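Local coordinates for beta-1,3-xylanase (Alcaligenes sp., PDB 2COV), which probably anchors the enzyme to its polysaccharide substrate through a family 31 carbohydrate-binding module with affinity for beta-1,3-xylan, at residues Phe15-Asp20 with Phe90-Cys95. Numbering follows the deposited sequence.
Sequences FNYVSD and FTTQVC
Gln-93 and Phe-15 illustrate how one amide can serve a ring and a backbone at once. The amide plane of Gln-93 lies nearly parallel to the Phe-15 ring, 7° apart, with NE2 above the ring centre, an amide-aromatic stack. Phe-15 CG sits between its own backbone N and carbonyl carbon (chi1 71°), which places the ring beneath the amide. Gln-93 NE2 also donates to Phe-15 O at 3.0 Å, in a nearly straight bond with the acceptor in the amide plane, while OE1 is taken by Asn-8.

Two further hydrogen bonds join the outermost strand 13-19 to the loop that follows strand 80-89. Tyr-17 N gives a nearly straight bond to Gln-93 O (2.8 Å). Asn-16 OD1 accepts from Cys-95 N at 2.8 Å, the donor tilted a little from the carbonyl plane, and its ND2 reaches Asn-96 O and Glu-24. Within segment 15-20, Tyr-17 OH donates to Asp-20 OD1 (2.6 Å), on the anti side of the carboxylate. Cys-95 itself is tied to Cys-9 by a disulfide.

Apolar contacts fill in around these bonds. Phe-15 CE2 meets the edge of the Phe-90 ring at CD1, 3.9 Å away, and Phe-90 CZ approaches Tyr-17 CD2. With CG anti to the backbone N, the Tyr-17 ring runs beside Thr-92, whose CG2 makes a CH-pi contact over one face, 4.2 Å from the centroid. Were Phe-15 replaced by an alanine, the Gln-93 amide would probably lose its stacking surface and a gap would open beside Phe-90.

The chemistry therefore implies a C-terminal loop fastened to the edge of the beta-sandwich by directional bonds, aromatic packing and a covalent link to the N-terminal segment.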
ATOM      1  N   PHE A  15      -3.259 -21.295 -10.667  1.00 13.51           N
ATOM      2  CA  PHE A  15      -3.983 -22.057  -9.642  1.00 13.64           C
ATOM      3  C   PHE A  15      -4.343 -23.430 -10.114  1.00 14.97           C
ATOM      4  O   PHE A  15      -4.434 -23.701 -11.307  1.00 14.09           O
ATOM      5  CB  PHE A  15      -5.226 -21.329  -9.166  1.00 14.77           C
ATOM      6  CG  PHE A  15      -6.306 -21.305 -10.194  1.00 13.65           C
ATOM      7  CD1 PHE A  15      -6.356 -20.342 -11.159  1.00 15.07           C
ATOM      8  CD2 PHE A  15      -7.297 -22.309 -10.215  1.00 15.34           C
ATOM      9  CE1 PHE A  15      -7.359 -20.341 -12.141  1.00 15.33           C
ATOM     10  CE2 PHE A  15      -8.276 -22.314 -11.206  1.00 15.66           C
ATOM     11  CZ  PHE A  15      -8.365 -21.312 -12.134  1.00 15.21           C
ATOM     12  N   ASN A  16      -4.520 -24.331  -9.128  1.00 15.19           N
ATOM     13  CA  ASN A  16      -5.092 -25.624  -9.310  1.00 15.45           C
ATOM     14  C   ASN A  16      -6.402 -25.767  -8.580  1.00 14.61           C
ATOM     15  O   ASN A  16      -6.563 -25.321  -7.435  1.00 15.30           O
ATOM     16  CB  ASN A  16      -4.181 -26.714  -8.707  1.00 16.55           C
ATOM     17  CG  ASN A  16      -2.833 -26.802  -9.376  1.00 17.82           C
ATOM     18  OD1 ASN A  16      -2.749 -26.912 -10.605  1.00 17.09           O
ATOM     19  ND2 ASN A  16      -1.767 -26.802  -8.572  1.00 18.53           N
ATOM     20  N   TYR A  17      -7.366 -26.412  -9.227  1.00 15.83           N
ATOM     21  CA  TYR A  17      -8.499 -26.957  -8.523  1.00 16.28           C
ATOM     22  C   TYR A  17      -8.040 -28.117  -7.589  1.00 15.99           C
ATOM     23  O   TYR A  17      -7.334 -28.988  -8.032  1.00 18.59           O
ATOM     24  CB  TYR A  17      -9.522 -27.440  -9.556  1.00 17.75           C
ATOM     25  CG  TYR A  17     -10.642 -28.301  -9.031  1.00 18.67           C
ATOM     26  CD1 TYR A  17     -10.521 -29.695  -8.949  1.00 20.45           C
ATOM     27  CD2 TYR A  17     -11.847 -27.746  -8.659  1.00 18.21           C
ATOM     28  CE1 TYR A  17     -11.585 -30.478  -8.501  1.00 21.60           C
ATOM     29  CE2 TYR A  17     -12.912 -28.547  -8.229  1.00 19.94           C
ATOM     30  CZ  TYR A  17     -12.755 -29.858  -8.148  1.00 18.90           C
ATOM     31  OH  TYR A  17     -13.826 -30.696  -7.735  1.00 22.99           O
ATOM     32  N   VAL A  18      -8.468 -28.052  -6.356  1.00 16.31           N
ATOM     33  CA  VAL A  18      -8.189 -29.130  -5.364  1.00 16.26           C
ATOM     34  C   VAL A  18      -9.475 -29.902  -5.141  1.00 17.78           C
ATOM     35  O   VAL A  18      -9.483 -31.136  -5.246  1.00 18.06           O
ATOM     36  CB  VAL A  18      -7.613 -28.569  -4.062  1.00 17.20           C
ATOM     37  CG1 VAL A  18      -7.387 -29.669  -3.039  1.00 18.84           C
ATOM     38  CG2 VAL A  18      -6.291 -27.828  -4.312  1.00 17.66           C
ATOM     39  N   SER A  19     -10.537 -29.165  -4.812  1.00 17.79           N
ATOM     40  CA  SER A  19     -11.875 -29.771  -4.717  1.00 19.05           C
ATOM     41  C   SER A  19     -12.849 -28.662  -4.961  1.00 19.55           C
ATOM     42  O   SER A  19     -12.456 -27.519  -5.134  1.00 19.35           O
ATOM     43  CB  SER A  19     -12.076 -30.384  -3.353  1.00 19.25           C
ATOM     44  OG  SER A  19     -12.179 -29.390  -2.354  1.00 22.68           O
ATOM     45  N   ASP A  20     -14.136 -28.963  -4.927  1.00 20.46           N
ATOM     46  CA  ASP A  20     -15.115 -27.956  -5.220  1.00 21.62           C
ATOM     47  C   ASP A  20     -15.062 -26.796  -4.222  1.00 20.71           C
ATOM     48  O   ASP A  20     -15.528 -25.714  -4.603  1.00 23.25           O
ATOM     49  CB  ASP A  20     -16.523 -28.554  -5.137  1.00 21.45           C
ATOM     50  CG  ASP A  20     -16.918 -29.328  -6.356  1.00 24.53           C
ATOM     51  OD1 ASP A  20     -16.097 -29.529  -7.314  1.00 26.36           O
ATOM     52  OD2 ASP A  20     -18.130 -29.728  -6.341  1.00 29.65           O
ATOM     53  N   PHE A  90     -12.328 -19.062 -10.734  1.00 16.11           N
ATOM     54  CA  PHE A  90     -12.036 -20.387 -10.233  1.00 16.15           C
ATOM     55  C   PHE A  90     -12.788 -21.466 -11.008  1.00 15.82           C
ATOM     56  O   PHE A  90     -14.024 -21.410 -11.092  1.00 17.17           O
ATOM     57  CB  PHE A  90     -12.353 -20.474  -8.749  1.00 16.63           C
ATOM     58  CG  PHE A  90     -12.090 -21.805  -8.105  1.00 14.94           C
ATOM     59  CD1 PHE A  90     -11.025 -22.554  -8.460  1.00 16.10           C
ATOM     60  CD2 PHE A  90     -12.943 -22.273  -7.136  1.00 16.68           C
ATOM     61  CE1 PHE A  90     -10.778 -23.766  -7.863  1.00 17.77           C
ATOM     62  CE2 PHE A  90     -12.709 -23.462  -6.513  1.00 15.98           C
ATOM     63  CZ  PHE A  90     -11.640 -24.227  -6.886  1.00 16.89           C
ATOM     64  N   THR A  91     -12.034 -22.340 -11.657  1.00 17.39           N
ATOM     65  CA  THR A  91     -12.547 -23.428 -12.469  1.00 17.96           C
ATOM     66  C   THR A  91     -11.875 -24.727 -12.030  1.00 18.69           C
ATOM     67  O   THR A  91     -11.019 -24.716 -11.167  1.00 18.06           O
ATOM     68  CB  THR A  91     -12.144 -23.248 -13.958  1.00 17.95           C
ATOM     69  OG1 THR A  91     -10.688 -23.295 -14.067  1.00 20.66           O
ATOM     70  CG2 THR A  91     -12.579 -21.871 -14.521  1.00 19.34           C
ATOM     71  N   THR A  92     -12.237 -25.821 -12.723  1.00 19.21           N
ATOM     72  CA  THR A  92     -11.735 -27.133 -12.409  1.00 18.88           C
ATOM     73  C   THR A  92     -10.362 -27.459 -13.037  1.00 19.03           C
ATOM     74  O   THR A  92      -9.925 -28.605 -12.955  1.00 20.12           O
ATOM     75  CB  THR A  92     -12.742 -28.206 -12.778  1.00 20.55           C
ATOM     76  OG1 THR A  92     -12.976 -28.024 -14.175  1.00 21.91           O
ATOM     77  CG2 THR A  92     -14.004 -28.053 -11.930  1.00 21.51           C
ATOM     78  N   GLN A  93      -9.605 -26.449 -13.544  1.00 17.79           N
ATOM     79  CA  GLN A  93      -8.293 -26.779 -14.141  1.00 18.76           C
ATOM     80  C   GLN A  93      -7.318 -27.330 -13.112  1.00 17.41           C
ATOM     81  O   GLN A  93      -7.308 -26.863 -12.002  1.00 18.15           O
ATOM     82  CB  GLN A  93      -7.663 -25.538 -14.778  1.00 18.21           C
ATOM     83  CG  GLN A  93      -7.262 -24.435 -13.815  1.00 18.87           C
ATOM     84  CD  GLN A  93      -6.550 -23.257 -14.502  1.00 19.78           C
ATOM     85  OE1 GLN A  93      -6.985 -22.785 -15.562  1.00 20.20           O
ATOM     86  NE2 GLN A  93      -5.499 -22.777 -13.902  1.00 17.17           N
ATOM     87  N   VAL A  94      -6.510 -28.297 -13.522  1.00 18.94           N
ATOM     88  CA  VAL A  94      -5.446 -28.828 -12.707  1.00 20.23           C
ATOM     89  C   VAL A  94      -4.203 -28.733 -13.589  1.00 21.09           C
ATOM     90  O   VAL A  94      -4.108 -29.381 -14.661  1.00 23.26           O
ATOM     91  CB  VAL A  94      -5.740 -30.274 -12.259  1.00 21.38           C
ATOM     92  CG1 VAL A  94      -4.586 -30.842 -11.507  1.00 25.53           C
ATOM     93  CG2 VAL A  94      -6.994 -30.313 -11.439  1.00 21.99           C
ATOM     94  N   CYS A  95      -3.227 -27.977 -13.114  1.00 20.35           N
ATOM     95  CA  CYS A  95      -2.075 -27.626 -13.902  1.00 24.10           C
ATOM     96  C   CYS A  95      -0.724 -28.129 -13.386  1.00 26.64           C
ATOM     97  O   CYS A  95       0.109 -28.580 -14.177  1.00 29.26           O
ATOM     98  CB  CYS A  95      -1.939 -26.118 -13.905  1.00 24.92           C
ATOM     99  SG  CYS A  95      -3.277 -25.268 -14.606  1.00 27.02           S
TER